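Fructose-bisphosphate aldolase (Slackia heliotrinireducens, PDB 4MOZ) is an aldolase of the DeoC/LacD family, built on a closed eight-stranded TIM barrel and assembled from several copies of the chain. Local coordinates at residues V110-Q114 and D115-S119. Residues are numbered along the deposited sequence; the frame is centred on the assembly and turned at random.
Sequences VKTAQ and DDPYS
Lys111 O takes two backbone N-H groups at once: Asp115 N donates to it at 3.1 Å in an i to i+4 bond, and Gln114 N adds an i to i+3 bond. With Thr112 to Gln114 at helical angles, this rolls the chain through one turn, after which 115-119 runs out extended. The Thr112 CA-H faces Asp115 O, at 3.4 Å from CA to O. One water bridges Val110 O and Asp115 O; a second joins Thr112 O to Asp116 OD1, donating to each over 2.8 Å.

Val110 and Asp115 lie side by side, Val110 CG1 meeting Asp115 CB at 4.0 Å; with chi1 at 177°, CG1 sits beside the carbonyl carbon of Val110, whence it reaches Asp115. Asp115 OD2 is hydrogen-bonded to Tyr151 OH. Thr112 passes obliquely across Asp116, with Thr112 CG2 4.0 Å from Asp116 OD1. Gln114 NE2 hydrogen-bonds to OE2 of Glu150 of a second subunit.

Main-chain bonds and two waters hold this turn, in the loop between strand 99-102 and helix 125-132. The buried Asp116 carboxylate accepts from three donors, the second water and Lys182 N at OD1 and Glu150 N of the same chain at OD2, which would fix its rotation and probably stabilise its negative charge.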
loop_
_atom_site.group_PDB
_atom_site.type_symbol
_atom_site.label_atom_id
_atom_site.label_comp_id
_atom_site.label_asym_id
_atom_site.label_seq_id
_atom_site.Cartn_x
_atom_site.Cartn_y
_atom_site.Cartn_z
ATOM N N VAL C 110 -3.225 3.698 -22.993
ATOM C CA VAL C 110 -2.091 2.798 -22.877
ATOM C C VAL C 110 -2.506 1.471 -23.495
ATOM O O VAL C 110 -3.401 0.799 -22.984
ATOM C CB VAL C 110 -1.649 2.601 -21.400
ATOM C CG1 VAL C 110 -0.507 1.593 -21.300
ATOM C CG2 VAL C 110 -1.240 3.926 -20.775
ATOM N N LYS C 111 -1.869 1.106 -24.602
ATOM C CA LYS C 111 -2.165 -0.161 -25.271
ATOM C C LYS C 111 -1.424 -1.310 -24.598
ATOM O O LYS C 111 -0.392 -1.099 -23.967
ATOM C CB LYS C 111 -1.806 -0.100 -26.762
ATOM C CG LYS C 111 -2.363 1.106 -27.512
ATOM C CD LYS C 111 -3.884 1.162 -27.481
ATOM C CE LYS C 111 -4.396 2.391 -28.221
ATOM N NZ LYS C 111 -5.878 2.502 -28.151
ATOM N N THR C 112 -1.965 -2.517 -24.739
ATOM C CA THR C 112 -1.380 -3.742 -24.192
ATOM C C THR C 112 0.102 -3.904 -24.530
ATOM O O THR C 112 0.904 -4.262 -23.663
ATOM C CB THR C 112 -2.168 -4.978 -24.676
ATOM O OG1 THR C 112 -3.523 -4.864 -24.226
ATOM C CG2 THR C 112 -1.560 -6.290 -24.141
ATOM N N ALA C 113 0.454 -3.628 -25.786
ATOM C CA ALA C 113 1.843 -3.703 -26.258
ATOM C C ALA C 113 2.806 -2.843 -25.431
ATOM O O ALA C 113 3.983 -3.186 -25.288
ATOM C CB ALA C 113 1.923 -3.334 -27.737
ATOM N N GLN C 114 2.301 -1.732 -24.892
ATOM C CA GLN C 114 3.081 -0.863 -24.014
ATOM C C GLN C 114 3.120 -1.418 -22.590
ATOM O O GLN C 114 4.193 -1.531 -21.994
ATOM C CB GLN C 114 2.525 0.569 -24.007
ATOM C CG GLN C 114 3.279 1.513 -23.073
ATOM C CD GLN C 114 2.601 2.861 -22.873
ATOM O OE1 GLN C 114 1.798 3.300 -23.697
ATOM N NE2 GLN C 114 2.937 3.531 -21.774
ATOM N N ASP C 115 1.945 -1.747 -22.053
ATOM C CA ASP C 115 1.815 -2.266 -20.689
ATOM C C ASP C 115 0.485 -3.003 -20.545
ATOM O O ASP C 115 -0.529 -2.574 -21.097
ATOM C CB ASP C 115 1.900 -1.119 -19.668
ATOM C CG ASP C 115 2.278 -1.590 -18.255
ATOM O OD1 ASP C 115 2.850 -2.693 -18.085
ATOM O OD2 ASP C 115 2.010 -0.830 -17.297
ATOM N N ASP C 116 0.501 -4.115 -19.815
ATOM C CA ASP C 116 -0.712 -4.872 -19.508
ATOM C C ASP C 116 -1.754 -3.980 -18.820
ATOM O O ASP C 116 -1.390 -3.053 -18.101
ATOM C CB ASP C 116 -0.373 -6.075 -18.621
ATOM C CG ASP C 116 0.092 -7.285 -19.415
ATOM O OD1 ASP C 116 0.172 -7.225 -20.661
ATOM O OD2 ASP C 116 0.381 -8.317 -18.783
ATOM N N PRO C 117 -3.050 -4.260 -19.036
ATOM C CA PRO C 117 -4.088 -3.376 -18.501
ATOM C C PRO C 117 -4.332 -3.523 -17.000
ATOM O O PRO C 117 -4.187 -4.617 -16.438
ATOM C CB PRO C 117 -5.341 -3.802 -19.273
ATOM C CG PRO C 117 -5.110 -5.246 -19.579
ATOM C CD PRO C 117 -3.623 -5.396 -19.788
ATOM N N TYR C 118 -4.689 -2.405 -16.373
ATOM C CA TYR C 118 -5.175 -2.387 -15.005
ATOM C C TYR C 118 -6.293 -1.349 -14.876
ATOM O O TYR C 118 -6.120 -0.183 -15.240
ATOM C CB TYR C 118 -4.035 -2.101 -14.015
ATOM C CG TYR C 118 -4.504 -1.817 -12.598
ATOM C CD1 TYR C 118 -5.450 -2.636 -11.975
ATOM C CD2 TYR C 118 -3.990 -0.743 -11.872
ATOM C CE1 TYR C 118 -5.886 -2.378 -10.687
ATOM C CE2 TYR C 118 -4.418 -0.481 -10.572
ATOM C CZ TYR C 118 -5.368 -1.300 -9.988
ATOM O OH TYR C 118 -5.807 -1.060 -8.702
ATOM N N SER C 119 -7.443 -1.791 -14.374
ATOM C CA SER C 119 -8.568 -0.898 -14.095
ATOM C C SER C 119 -8.817 -0.847 -12.582
ATOM O O SER C 119 -9.250 -1.840 -11.992
ATOM C CB SER C 119 -9.812 -1.345 -14.869
ATOM O OG SER C 119 -10.945 -0.572 -14.526
HETATM O O HOH W 1 -3.064 -1.486 -21.165
HETATM O O HOH W 2 2.304 -6.104 -22.126
#